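Local coordinates for nicastrin (Dictyostelium purpureum, PDB 4R12), which probably serves as an essential subunit of the gamma-secretase complex, which cleaves integral membrane proteins such as Notch receptors within the membrane, at residues T241-S246 with L458-F462; V254-N260 with A442-I448; I328-Q332 with E420-G424; S341-A347 with V397-H403; Y365-I370 with D429-I433. One frame throughout, in Å; residues are numbered along the deposited sequence.

Contact 1 of 5, residues T241-S246 with L458-F462; sequences TVTLLS and LYPCF
Val242 sends its two methyls to different parts of the facing helix: CG2 meets Phe462 CB at 3.6 Å, while CG1 rests on the backbone of Tyr459, 3.8 Å from Tyr459 CA. With CG1 anti to the backbone N (chi1 170°) and so turned to Tyr459, CG2 is left facing both Phe462 and the carbonyl of Leu458. Leu245 crosses Leu458 at about a right angle, its CB 3.7 Å from Leu458 CD2, and its CD1 reaches Phe462 CE2 at 3.8 Å. Thr241 CG2 comes to the edge of the Phe462 ring, whereas Leu458 CD1, of the same helix, lies over the centre of one face. With an alanine in place of Phe462, Thr241 CG2 and Leu458 CD1 would probably be left facing a gap, and Leu245 CD1 would keep only Leu458 across the contact. Farther out, Leu504 and Ile505 of helix 500-512 press on Phe462, Phe484 meets its ring edge-to-face, and Phe267 of strand 262-268 touches Thr241 and Leu245. Cys461 forms a disulfide with Cys468. The axes of the two segments pass 9.7 Å apart at 148°, a roughly antiparallel helix pair of which helix 234-252 packs on strand 262-268, consistent with the helix-on-sheet layering of the alpha/beta large lobe.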
# COMPACT_ATOMS: atom_id res chain seq x y z
N THR A 241 -0.80 -7.14 6.33
CA THR A 241 -2.25 -7.00 6.15
C THR A 241 -2.96 -8.35 6.29
O THR A 241 -3.98 -8.46 6.99
CB THR A 241 -2.58 -6.37 4.79
OG1 THR A 241 -1.93 -5.10 4.69
CG2 THR A 241 -4.10 -6.19 4.65
N VAL A 242 -2.43 -9.38 5.64
CA VAL A 242 -2.98 -10.74 5.78
C VAL A 242 -2.91 -11.21 7.23
O VAL A 242 -3.87 -11.82 7.77
CB VAL A 242 -2.20 -11.73 4.88
CG1 VAL A 242 -2.60 -13.16 5.19
CG2 VAL A 242 -2.46 -11.41 3.42
N THR A 243 -1.77 -10.95 7.84
CA THR A 243 -1.54 -11.32 9.23
C THR A 243 -2.59 -10.73 10.15
O THR A 243 -3.26 -11.46 10.89
CB THR A 243 -0.14 -10.85 9.71
OG1 THR A 243 0.88 -11.49 8.94
CG2 THR A 243 0.05 -11.19 11.20
N LEU A 244 -2.76 -9.41 10.10
CA LEU A 244 -3.69 -8.75 11.02
C LEU A 244 -5.15 -9.14 10.76
O LEU A 244 -5.91 -9.35 11.71
CB LEU A 244 -3.53 -7.24 10.96
CG LEU A 244 -4.29 -6.51 12.07
CD1 LEU A 244 -3.91 -7.09 13.45
CD2 LEU A 244 -3.99 -5.01 12.02
N LEU A 245 -5.54 -9.26 9.50
CA LEU A 245 -6.89 -9.77 9.22
C LEU A 245 -7.05 -11.20 9.76
O LEU A 245 -8.13 -11.54 10.27
CB LEU A 245 -7.22 -9.72 7.72
CG LEU A 245 -7.43 -8.30 7.16
CD1 LEU A 245 -7.42 -8.31 5.62
CD2 LEU A 245 -8.75 -7.71 7.67
N SER A 246 -6.01 -12.01 9.67
CA SER A 246 -6.09 -13.40 10.13
C SER A 246 -6.08 -13.47 11.67
O SER A 246 -6.74 -14.33 12.27
CB SER A 246 -4.94 -14.24 9.54
OG SER A 246 -5.00 -14.21 8.12
N LEU A 458 -6.67 -16.20 2.27
CA LEU A 458 -6.32 -14.78 2.20
C LEU A 458 -4.87 -14.54 1.77
O LEU A 458 -4.58 -13.58 1.05
CB LEU A 458 -6.57 -14.09 3.54
CG LEU A 458 -6.43 -12.57 3.46
CD1 LEU A 458 -7.45 -11.99 2.53
CD2 LEU A 458 -6.58 -11.92 4.83
N TYR A 459 -3.95 -15.40 2.21
CA TYR A 459 -2.53 -15.17 1.93
C TYR A 459 -2.23 -15.12 0.41
O TYR A 459 -1.71 -14.11 -0.08
CB TYR A 459 -1.68 -16.22 2.64
CG TYR A 459 -0.21 -16.10 2.38
CD1 TYR A 459 0.50 -14.99 2.83
CD2 TYR A 459 0.47 -17.08 1.70
CE1 TYR A 459 1.89 -14.88 2.60
CE2 TYR A 459 1.85 -16.98 1.46
CZ TYR A 459 2.54 -15.87 1.92
OH TYR A 459 3.90 -15.79 1.68
N PRO A 460 -2.59 -16.18 -0.34
CA PRO A 460 -2.40 -16.05 -1.79
C PRO A 460 -3.28 -14.97 -2.42
O PRO A 460 -2.87 -14.39 -3.43
CB PRO A 460 -2.79 -17.44 -2.35
CG PRO A 460 -3.33 -18.21 -1.24
CD PRO A 460 -3.26 -17.45 0.03
N CYS A 461 -4.45 -14.71 -1.83
CA CYS A 461 -5.31 -13.65 -2.35
C CYS A 461 -4.63 -12.27 -2.35
O CYS A 461 -4.78 -11.50 -3.30
CB CYS A 461 -6.61 -13.58 -1.54
SG CYS A 461 -7.81 -12.40 -2.21
N PHE A 462 -3.89 -11.94 -1.29
CA PHE A 462 -3.26 -10.62 -1.22
C PHE A 462 -1.80 -10.61 -1.69
O PHE A 462 -1.23 -9.53 -1.86
CB PHE A 462 -3.35 -10.04 0.19
CG PHE A 462 -4.72 -9.48 0.56
CD1 PHE A 462 -5.82 -9.71 -0.25
CD2 PHE A 462 -4.88 -8.71 1.71
CE1 PHE A 462 -7.07 -9.17 0.07
CE2 PHE A 462 -6.13 -8.18 2.05
CZ PHE A 462 -7.23 -8.41 1.21

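Contact 2 of 5, residues V254-N260 with A442-I448; sequences VDRSSWN and AGGNNNI
Trp259 and Gly443 bring the two loops within 4.6 Å, CA to CA, just where Gly443, with its positive phi, closes helix 427-441 in a Schellman motif and Asn260 N donates to Ala442 O over 2.9 Å. A side chain at Gly443 would be jammed against the preceding carbonyl, so glycine suits the turn. Trp259 is sandwiched: Ala442 CB sits over one face, 3.7 Å from the centroid of the five-membered ring in a CH-pi contact, and Arg256 CB lies over the opposite face. On the five-membered ring, Trp259 NE1 bonds to Asp439 OD1 of the helix, an oxygen that Asn446 ND2 also uses. Asn446 ND2 turns as well to Asp255 O, 2.9 Å away, approaching it from 45° above the carbonyl plane. Asp255 in turn shapes its own loop: Asp255 OD1 accepts from Ser257 N at 2.9 Å, an Asx turn, and in addition from Ser257 OG on the same face of the carboxylate. Val254 CG1 adds an apolar touch on Ile448 CD1 at 3.5 Å. One water joins Asp255 N to Asn446 OD1, and another joins Ser258 OG to Asn445 N. Asn446, Trp259 NE1, Asp255 and Ser258 OG thus find mates across the contact, in water or in Asp439, and the two N-H groups converging on one carboxylate oxygen of Asp439 would be expected to favour its negative charge.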
# COMPACT_ATOMS: atom_id res chain seq x y z
N VAL A 254 -12.84 -16.30 19.78
CA VAL A 254 -12.58 -16.51 21.21
C VAL A 254 -13.59 -15.77 22.08
O VAL A 254 -14.26 -14.85 21.63
CB VAL A 254 -11.16 -16.06 21.64
CG1 VAL A 254 -10.11 -16.70 20.76
CG2 VAL A 254 -11.04 -14.55 21.63
N ASP A 255 -13.68 -16.18 23.34
CA ASP A 255 -14.54 -15.52 24.32
C ASP A 255 -13.82 -14.28 24.86
O ASP A 255 -12.93 -14.38 25.71
CB ASP A 255 -14.91 -16.49 25.46
CG ASP A 255 -15.78 -15.84 26.53
OD1 ASP A 255 -16.14 -14.65 26.41
OD2 ASP A 255 -16.11 -16.55 27.52
N ARG A 256 -14.24 -13.11 24.39
CA ARG A 256 -13.58 -11.86 24.75
C ARG A 256 -14.23 -11.19 25.96
O ARG A 256 -13.93 -10.03 26.26
CB ARG A 256 -13.59 -10.90 23.55
CG ARG A 256 -12.98 -11.48 22.28
CD ARG A 256 -13.06 -10.49 21.10
NE ARG A 256 -14.44 -10.13 20.78
CZ ARG A 256 -15.23 -10.86 20.00
NH1 ARG A 256 -14.77 -11.97 19.44
NH2 ARG A 256 -16.48 -10.48 19.77
N SER A 257 -15.09 -11.92 26.67
CA SER A 257 -15.79 -11.32 27.82
C SER A 257 -14.82 -10.96 28.96
O SER A 257 -15.13 -10.12 29.79
CB SER A 257 -16.90 -12.24 28.34
OG SER A 257 -16.39 -13.49 28.76
N SER A 258 -13.64 -11.56 28.96
CA SER A 258 -12.65 -11.28 30.01
C SER A 258 -11.83 -10.02 29.75
O SER A 258 -11.12 -9.55 30.64
CB SER A 258 -11.70 -12.47 30.16
OG SER A 258 -11.19 -12.88 28.91
N TRP A 259 -11.90 -9.46 28.55
CA TRP A 259 -11.10 -8.29 28.21
C TRP A 259 -11.51 -7.05 29.02
O TRP A 259 -12.68 -6.70 29.06
CB TRP A 259 -11.20 -7.98 26.71
CG TRP A 259 -10.58 -9.01 25.81
CD1 TRP A 259 -10.10 -10.24 26.16
CD2 TRP A 259 -10.37 -8.90 24.39
NE1 TRP A 259 -9.60 -10.89 25.06
CE2 TRP A 259 -9.76 -10.09 23.96
CE3 TRP A 259 -10.65 -7.90 23.45
CZ2 TRP A 259 -9.42 -10.31 22.63
CZ3 TRP A 259 -10.31 -8.12 22.14
CH2 TRP A 259 -9.70 -9.32 21.74
N ASN A 260 -10.54 -6.41 29.66
CA ASN A 260 -10.85 -5.21 30.44
C ASN A 260 -10.42 -3.95 29.70
O ASN A 260 -10.55 -2.85 30.20
CB ASN A 260 -10.21 -5.29 31.83
CG ASN A 260 -8.69 -5.35 31.78
OD1 ASN A 260 -8.10 -5.74 30.78
ND2 ASN A 260 -8.05 -4.96 32.88
N ALA A 442 -5.06 -7.46 26.37
CA ALA A 442 -6.44 -6.96 26.49
C ALA A 442 -7.08 -7.48 27.77
O ALA A 442 -8.22 -7.11 28.10
CB ALA A 442 -7.28 -7.37 25.26
N GLY A 443 -6.37 -8.34 28.49
CA GLY A 443 -6.86 -8.85 29.77
C GLY A 443 -7.43 -10.26 29.74
O GLY A 443 -8.02 -10.71 30.73
N GLY A 444 -7.26 -10.96 28.63
CA GLY A 444 -7.80 -12.31 28.51
C GLY A 444 -6.78 -13.38 28.84
O GLY A 444 -5.61 -13.09 29.05
N ASN A 445 -7.23 -14.63 28.88
CA ASN A 445 -6.32 -15.76 28.98
C ASN A 445 -6.79 -16.92 28.09
O ASN A 445 -6.64 -18.09 28.44
CB ASN A 445 -6.18 -16.24 30.43
CG ASN A 445 -5.04 -17.23 30.60
OD1 ASN A 445 -3.95 -17.05 30.05
ND2 ASN A 445 -5.29 -18.30 31.35
N ASN A 446 -7.34 -16.57 26.93
CA ASN A 446 -7.88 -17.57 26.03
C ASN A 446 -6.83 -18.44 25.34
O ASN A 446 -5.71 -18.01 25.08
CB ASN A 446 -8.75 -16.89 24.97
CG ASN A 446 -10.01 -16.29 25.56
OD1 ASN A 446 -10.91 -17.01 25.97
ND2 ASN A 446 -10.07 -14.96 25.60
N ASN A 447 -7.21 -19.69 25.08
CA ASN A 447 -6.45 -20.54 24.19
C ASN A 447 -6.82 -20.20 22.76
O ASN A 447 -7.96 -20.42 22.36
CB ASN A 447 -6.72 -22.02 24.47
CG ASN A 447 -6.30 -22.42 25.86
OD1 ASN A 447 -7.03 -23.13 26.57
ND2 ASN A 447 -5.13 -21.95 26.28
N ILE A 448 -5.87 -19.67 22.00
CA ILE A 448 -6.14 -19.27 20.62
C ILE A 448 -6.01 -20.43 19.65
O ILE A 448 -5.00 -21.14 19.65
CB ILE A 448 -5.17 -18.17 20.15
CG1 ILE A 448 -5.31 -16.90 21.00
CG2 ILE A 448 -5.37 -17.90 18.65
CD1 ILE A 448 -6.64 -16.24 20.92
O HOH W 1 -12.39 -18.82 23.87
O HOH W 2 -9.81 -15.48 29.44

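Contact 3 of 5, residues I328-Q332 with E420-G424; sequences IGRAQ and ENVLG
Gly329 O receives Leu423 N at 2.7 Å, a nearly straight backbone bond that joins the two loops. The second direct bond is made by a side chain: Arg330 NH1 donates to Asn421 O over 2.9 Å, with an N-H...O angle of 172°. The oxygen lies in the guanidinium plane, whereas the nitrogen stands well above the carbonyl plane. A bend at chi3 (81°) folds the arginine back over this carbonyl, and a water bridges the same NH1 to Glu420 O. These loops follow strands 319-325 and 397-401, which run parallel as neighbours, and they lie beyond the C-terminal ends of these strands, the side where zinc-exopeptidase relatives carry their active site. Carbon atoms also press on backbone oxygens: Leu423 CD1 comes to 3.3 Å from Ala331 O, and Val422 CB leans on Gly329 O. A side chain at Gly329 would collide with Val422 CG1. Second-shell bonds hold the parts: Asp402 OD2 takes Arg330 N, and Asp417 OD1 and Asn409 OD1 both take Asn421 ND2.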
# COMPACT_ATOMS: atom_id res chain seq x y z
N ILE A 328 6.89 -7.64 8.22
CA ILE A 328 7.09 -8.77 9.15
C ILE A 328 7.13 -10.12 8.44
O ILE A 328 7.09 -11.18 9.09
CB ILE A 328 5.99 -8.79 10.24
CG1 ILE A 328 4.59 -8.97 9.62
CG2 ILE A 328 6.05 -7.52 11.10
CD1 ILE A 328 3.49 -9.23 10.68
N GLY A 329 7.28 -10.09 7.11
CA GLY A 329 7.21 -11.29 6.30
C GLY A 329 8.55 -11.86 5.88
O GLY A 329 8.63 -12.90 5.20
N ARG A 330 9.62 -11.19 6.28
CA ARG A 330 10.95 -11.74 6.04
C ARG A 330 11.77 -11.83 7.30
O ARG A 330 12.91 -11.39 7.33
CB ARG A 330 11.72 -10.89 5.04
CG ARG A 330 11.42 -11.23 3.62
CD ARG A 330 12.27 -10.40 2.67
NE ARG A 330 13.62 -10.92 2.50
CZ ARG A 330 13.97 -11.86 1.63
NH1 ARG A 330 13.05 -12.43 0.85
NH2 ARG A 330 15.24 -12.23 1.54
N ALA A 331 11.19 -12.41 8.35
CA ALA A 331 11.94 -12.65 9.57
C ALA A 331 13.25 -13.37 9.23
O ALA A 331 13.28 -14.23 8.33
CB ALA A 331 11.10 -13.43 10.56
N GLN A 332 14.32 -12.99 9.92
CA GLN A 332 15.68 -13.47 9.66
C GLN A 332 16.04 -14.72 10.44
O GLN A 332 15.88 -14.76 11.66
CB GLN A 332 16.70 -12.38 10.03
CG GLN A 332 16.53 -11.10 9.26
CD GLN A 332 16.82 -11.29 7.79
OE1 GLN A 332 17.97 -11.24 7.36
NE2 GLN A 332 15.77 -11.53 7.02
N GLU A 420 7.11 -14.66 -3.50
CA GLU A 420 8.41 -15.31 -3.36
C GLU A 420 9.40 -14.48 -2.54
O GLU A 420 10.51 -14.92 -2.24
CB GLU A 420 8.99 -15.63 -4.73
CG GLU A 420 8.21 -16.73 -5.42
CD GLU A 420 8.82 -17.17 -6.73
OE1 GLU A 420 9.77 -16.50 -7.20
OE2 GLU A 420 8.35 -18.18 -7.28
N ASN A 421 8.98 -13.28 -2.16
CA ASN A 421 9.84 -12.40 -1.37
C ASN A 421 9.53 -12.50 0.12
O ASN A 421 10.18 -11.84 0.92
CB ASN A 421 9.68 -10.94 -1.84
CG ASN A 421 10.76 -10.01 -1.27
OD1 ASN A 421 11.94 -10.33 -1.27
ND2 ASN A 421 10.34 -8.84 -0.78
N VAL A 422 8.54 -13.30 0.51
CA VAL A 422 8.18 -13.40 1.92
C VAL A 422 8.14 -14.86 2.36
O VAL A 422 8.12 -15.75 1.52
CB VAL A 422 6.82 -12.75 2.23
CG1 VAL A 422 6.94 -11.21 2.23
CG2 VAL A 422 5.76 -13.21 1.21
N LEU A 423 8.15 -15.08 3.68
CA LEU A 423 8.21 -16.43 4.23
C LEU A 423 6.83 -16.92 4.69
O LEU A 423 6.48 -16.82 5.87
CB LEU A 423 9.19 -16.48 5.41
CG LEU A 423 10.67 -16.27 5.08
CD1 LEU A 423 11.54 -16.27 6.36
CD2 LEU A 423 11.16 -17.33 4.11
N GLY A 424 6.07 -17.47 3.75
CA GLY A 424 4.78 -18.05 4.08
C GLY A 424 4.84 -19.02 5.25
O GLY A 424 3.89 -19.14 6.03
O HOH W 3 12.86 -14.78 -0.87

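Contact 4 of 5, residues S341-A347 with V397-H403; sequences SLYLHTA and VVVITDH
His345 NE2 is gripped by two groups of the facing segment: it donates to His403 O at 2.9 Å, in the plane of its ring, and shares a hydrogen bond with Thr401 OG1 at 3.0 Å. That hydroxyl also accepts from His403 N, an ST turn at the end of strand 397-401; with OG1 set between the backbone N and carbonyl carbon (chi1 82°), it is turned to meet His345 NE2 and His403 N. Next door, Tyr343 N gives a nearly straight bond to Thr401 O (2.6 Å, 177°), and the Tyr343 ring lies obliquely beside the main chain of the turn, CD1 3.4 Å from His403 C. From here the strands run antiparallel, Tyr343 with Thr401, His345 with Val399 and Ala347 with Val397 forming the hydrogen-bonded pairs. On the opposite face, Leu344 CD2 lies alongside Ile400 CG1 at 3.7 Å and near Val398 CG1, against Thr355 and Leu358 of helix 352-362. On the His345 side, helix 385-389 packs on Val397 and Val399. This is an inner strand pair of an alpha/beta sheet, flanked by strands 319-325 and 370-374. Backbone bonds and branched apolar side chains suffice over the strands, but where regular pairing stops, imidazole and hydroxyl take over, holding the turn at Asp402 and His403 in place.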
# COMPACT_ATOMS: atom_id res chain seq x y z
N SER A 341 13.95 -14.23 13.40
CA SER A 341 13.86 -13.07 14.27
C SER A 341 12.96 -11.98 13.74
O SER A 341 13.08 -11.57 12.58
CB SER A 341 15.25 -12.46 14.50
OG SER A 341 16.16 -13.42 14.98
N LEU A 342 12.05 -11.50 14.59
CA LEU A 342 11.39 -10.23 14.36
C LEU A 342 11.94 -9.25 15.37
O LEU A 342 12.34 -9.64 16.46
CB LEU A 342 9.86 -10.34 14.49
CG LEU A 342 9.16 -11.14 13.38
CD1 LEU A 342 7.65 -11.29 13.69
CD2 LEU A 342 9.36 -10.49 11.99
N TYR A 343 11.94 -7.97 15.01
CA TYR A 343 12.61 -6.95 15.80
C TYR A 343 11.61 -5.98 16.39
O TYR A 343 10.65 -5.59 15.74
CB TYR A 343 13.65 -6.23 14.94
CG TYR A 343 14.83 -7.12 14.64
CD1 TYR A 343 14.82 -7.97 13.53
CD2 TYR A 343 15.94 -7.14 15.48
CE1 TYR A 343 15.90 -8.81 13.27
CE2 TYR A 343 17.01 -7.98 15.23
CZ TYR A 343 16.99 -8.80 14.12
OH TYR A 343 18.07 -9.62 13.88
N LEU A 344 11.83 -5.62 17.64
CA LEU A 344 10.91 -4.75 18.36
C LEU A 344 11.51 -3.35 18.49
O LEU A 344 12.51 -3.17 19.18
CB LEU A 344 10.59 -5.33 19.74
CG LEU A 344 9.91 -6.70 19.70
CD1 LEU A 344 9.59 -7.17 21.11
CD2 LEU A 344 8.63 -6.67 18.84
N HIS A 345 10.92 -2.38 17.79
CA HIS A 345 11.38 -1.00 17.88
C HIS A 345 10.40 -0.24 18.74
O HIS A 345 9.24 -0.08 18.37
CB HIS A 345 11.48 -0.37 16.47
CG HIS A 345 12.28 -1.20 15.51
ND1 HIS A 345 13.50 -0.80 15.02
CD2 HIS A 345 12.03 -2.42 14.97
CE1 HIS A 345 13.97 -1.73 14.21
NE2 HIS A 345 13.11 -2.72 14.16
N THR A 346 10.87 0.24 19.89
CA THR A 346 9.96 0.77 20.89
C THR A 346 10.10 2.27 21.09
O THR A 346 11.16 2.84 20.84
CB THR A 346 10.17 0.05 22.26
OG1 THR A 346 11.52 0.22 22.70
CG2 THR A 346 9.88 -1.43 22.14
N ALA A 347 9.02 2.90 21.53
CA ALA A 347 9.05 4.32 21.87
C ALA A 347 7.95 4.60 22.89
O ALA A 347 7.13 3.72 23.18
CB ALA A 347 8.88 5.18 20.62
N VAL A 397 4.72 2.29 22.73
CA VAL A 397 4.60 2.08 21.30
C VAL A 397 5.59 1.00 20.89
O VAL A 397 6.78 1.08 21.21
CB VAL A 397 4.87 3.36 20.51
CG1 VAL A 397 4.89 3.08 19.02
CG2 VAL A 397 3.83 4.44 20.85
N VAL A 398 5.09 -0.03 20.22
CA VAL A 398 5.93 -1.13 19.76
C VAL A 398 5.72 -1.31 18.27
O VAL A 398 4.62 -1.65 17.82
CB VAL A 398 5.61 -2.45 20.47
CG1 VAL A 398 6.53 -3.55 19.95
CG2 VAL A 398 5.75 -2.29 22.00
N VAL A 399 6.77 -1.04 17.51
CA VAL A 399 6.76 -1.29 16.08
C VAL A 399 7.47 -2.62 15.83
O VAL A 399 8.64 -2.78 16.17
CB VAL A 399 7.43 -0.14 15.30
CG1 VAL A 399 7.36 -0.39 13.80
CG2 VAL A 399 6.77 1.19 15.65
N ILE A 400 6.75 -3.57 15.26
CA ILE A 400 7.31 -4.89 14.98
C ILE A 400 7.75 -4.99 13.51
O ILE A 400 6.93 -4.79 12.62
CB ILE A 400 6.28 -6.00 15.29
CG1 ILE A 400 5.75 -5.87 16.72
CG2 ILE A 400 6.89 -7.37 15.03
CD1 ILE A 400 4.75 -6.99 17.13
N THR A 401 9.02 -5.29 13.28
CA THR A 401 9.56 -5.40 11.92
C THR A 401 10.43 -6.64 11.78
O THR A 401 10.70 -7.34 12.76
CB THR A 401 10.43 -4.16 11.52
OG1 THR A 401 11.76 -4.33 12.04
CG2 THR A 401 9.85 -2.86 12.04
N ASP A 402 10.91 -6.88 10.56
CA ASP A 402 11.80 -8.00 10.30
C ASP A 402 13.25 -7.57 10.12
O ASP A 402 14.06 -8.30 9.53
CB ASP A 402 11.34 -8.79 9.06
CG ASP A 402 11.20 -7.93 7.83
OD1 ASP A 402 11.74 -6.79 7.81
OD2 ASP A 402 10.53 -8.39 6.88
N HIS A 403 13.59 -6.39 10.64
CA HIS A 403 14.96 -5.89 10.52
C HIS A 403 15.39 -5.10 11.75
O HIS A 403 14.59 -4.40 12.38
CB HIS A 403 15.09 -5.01 9.27
CG HIS A 403 14.13 -3.85 9.27
ND1 HIS A 403 14.50 -2.57 9.64
CD2 HIS A 403 12.81 -3.79 8.99
CE1 HIS A 403 13.45 -1.77 9.57
NE2 HIS A 403 12.40 -2.49 9.18

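Contact 5 of 5, residues Y365-I370 with D429-I433; sequences YENSTI and DIVYI. With NAG (2-acetamido-2-deoxy-beta-D-glucopyranose), chain E.
Asp429, in the first turn of helix 427-441, has its carboxylate held by three protein donors from a single loop. Thr369 OG1 meets Asp429 OD2 on the anti lone pair at 2.6 Å, and Thr369 N reaches the same Asp429 OD2 at 2.8 Å from above the carboxylate plane. Tyr365 OH bonds to Asp429 OD1, also at 2.8 Å, but from 69° out of that plane; a water links this oxygen to Asn367 O. With an alanine here instead of Asp429, Tyr365 OH and both Thr369 donors would probably be left without their acceptor and the loop set free to shift on the helix. Tyr365 CG sits in the crowded position between backbone N and carbonyl carbon (chi1 62°), which brings the ring beside Asp429 and Tyr432. Tyr432 points its edge at one face of it, planes 79° apart and centroids 4.9 Å apart, a T-shaped pair, and Ser368 CB covers the opposite face. Ile370 adds apolar contact: its CB packs on Ile433 CD1 at 3.6 Å and its CD1 on Ile430 CG1. Residues 365-368 form a type I beta turn, within which Asn367 ND2 is bonded covalently to C1 of an N-linked N-acetylglucosamine (1.4 Å), directed away from the helix. So many donors, near a helix N-terminus, would probably favour the charged form of the aspartate, which pins a glycosylated turn of the large lobe to its helix.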
# COMPACT_ATOMS: atom_id res chain seq x y z
N TYR A 365 5.41 -22.12 23.37
CA TYR A 365 5.15 -23.43 22.77
C TYR A 365 6.37 -23.93 22.01
O TYR A 365 7.12 -23.15 21.41
CB TYR A 365 3.91 -23.39 21.86
CG TYR A 365 3.97 -22.46 20.66
CD1 TYR A 365 3.95 -21.08 20.80
CD2 TYR A 365 3.99 -22.98 19.36
CE1 TYR A 365 3.98 -20.23 19.69
CE2 TYR A 365 4.01 -22.14 18.24
CZ TYR A 365 4.00 -20.77 18.41
OH TYR A 365 4.02 -19.94 17.30
N GLU A 366 6.55 -25.25 22.04
CA GLU A 366 7.76 -25.89 21.55
C GLU A 366 8.04 -25.57 20.09
O GLU A 366 9.16 -25.25 19.73
CB GLU A 366 7.67 -27.41 21.72
CG GLU A 366 8.80 -28.18 21.03
CD GLU A 366 8.67 -29.68 21.17
OE1 GLU A 366 7.57 -30.17 21.54
OE2 GLU A 366 9.67 -30.39 20.90
N ASN A 367 7.02 -25.66 19.26
CA ASN A 367 7.19 -25.56 17.83
C ASN A 367 7.30 -24.11 17.28
O ASN A 367 7.40 -23.93 16.12
CB ASN A 367 6.11 -26.33 17.09
CG ASN A 367 6.34 -27.83 17.10
OD1 ASN A 367 7.41 -28.29 17.37
ND2 ASN A 367 5.34 -28.57 16.78
N SER A 368 7.31 -23.11 18.13
CA SER A 368 7.46 -21.73 17.65
C SER A 368 8.73 -21.54 16.81
O SER A 368 9.81 -21.96 17.22
CB SER A 368 7.48 -20.76 18.84
OG SER A 368 7.67 -19.45 18.38
N THR A 369 8.58 -20.92 15.65
CA THR A 369 9.73 -20.64 14.79
C THR A 369 10.12 -19.17 14.83
O THR A 369 10.99 -18.72 14.08
CB THR A 369 9.46 -21.04 13.33
OG1 THR A 369 8.35 -20.29 12.82
CG2 THR A 369 9.12 -22.52 13.24
N ILE A 370 9.47 -18.43 15.72
CA ILE A 370 9.63 -16.99 15.83
C ILE A 370 10.25 -16.61 17.17
O ILE A 370 9.88 -17.13 18.22
CB ILE A 370 8.27 -16.27 15.68
CG1 ILE A 370 7.67 -16.53 14.29
CG2 ILE A 370 8.41 -14.78 15.96
CD1 ILE A 370 8.51 -15.96 13.15
N ASP A 429 2.63 -19.08 12.74
CA ASP A 429 3.29 -18.71 14.00
C ASP A 429 3.07 -17.24 14.35
O ASP A 429 2.71 -16.92 15.48
CB ASP A 429 4.78 -19.03 13.94
CG ASP A 429 5.09 -20.47 14.31
OD1 ASP A 429 4.17 -21.15 14.81
OD2 ASP A 429 6.23 -20.92 14.11
N ILE A 430 3.26 -16.34 13.38
CA ILE A 430 3.07 -14.93 13.64
C ILE A 430 1.61 -14.62 13.99
O ILE A 430 1.34 -13.87 14.95
CB ILE A 430 3.57 -14.08 12.44
CG1 ILE A 430 5.09 -14.23 12.30
CG2 ILE A 430 3.19 -12.60 12.60
CD1 ILE A 430 5.70 -13.60 11.03
N VAL A 431 0.65 -15.21 13.26
CA VAL A 431 -0.76 -15.00 13.59
C VAL A 431 -1.07 -15.54 14.99
O VAL A 431 -1.74 -14.86 15.80
CB VAL A 431 -1.70 -15.67 12.56
CG1 VAL A 431 -3.16 -15.51 12.99
CG2 VAL A 431 -1.48 -15.05 11.18
N TYR A 432 -0.59 -16.73 15.30
CA TYR A 432 -0.81 -17.30 16.62
C TYR A 432 -0.21 -16.43 17.72
O TYR A 432 -0.88 -16.12 18.73
CB TYR A 432 -0.23 -18.71 16.73
CG TYR A 432 -0.39 -19.24 18.14
CD1 TYR A 432 -1.64 -19.64 18.60
CD2 TYR A 432 0.68 -19.29 19.03
CE1 TYR A 432 -1.83 -20.11 19.90
CE2 TYR A 432 0.51 -19.75 20.34
CZ TYR A 432 -0.75 -20.16 20.77
OH TYR A 432 -0.96 -20.62 22.05
N ILE A 433 1.05 -16.04 17.55
CA ILE A 433 1.72 -15.26 18.57
C ILE A 433 1.03 -13.91 18.75
O ILE A 433 0.77 -13.50 19.88
CB ILE A 433 3.22 -15.09 18.24
CG1 ILE A 433 3.91 -16.45 18.31
CG2 ILE A 433 3.88 -14.10 19.19
CD1 ILE A 433 5.27 -16.50 17.61
C1 NAG E . 5.53 -29.93 16.60
C2 NAG E . 4.47 -30.91 17.07
C3 NAG E . 4.64 -32.33 16.57
C4 NAG E . 5.10 -32.36 15.14
C5 NAG E . 6.39 -31.56 15.06
C6 NAG E . 7.02 -31.66 13.69
C7 NAG E . 3.81 -30.35 19.28
C8 NAG E . 4.19 -30.43 20.72
N2 NAG E . 4.57 -31.03 18.49
O3 NAG E . 3.42 -33.03 16.69
O4 NAG E . 5.32 -33.71 14.75
O5 NAG E . 5.99 -30.23 15.30
O6 NAG E . 5.99 -31.54 12.72
O7 NAG E . 2.89 -29.69 18.88
O HOH W 4 5.17 -23.76 14.48

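Overall arrangement
The five contacts illustrate how a large lobe is closed by pairings distant in sequence. Contact 1 spans the longest separation, and the segments of the other four all fall between its two; contacts 4 and 5 alternate along the chain, as do 3 and 5. Helix 234-252 carries contact 1 and leads into contact 2, while helix 427-441 follows contact 3, bears contact 5 and ends at contact 2. Contacts 3, 4 and 5 gather with centres about 15 to 16 Å apart, and Ile430 touches both Ile328 and Leu342. Contact 2 lies farthest out, about 29 Å from contact 3 between centres. Sheet, helices and loops are thereby joined into one alpha/beta body.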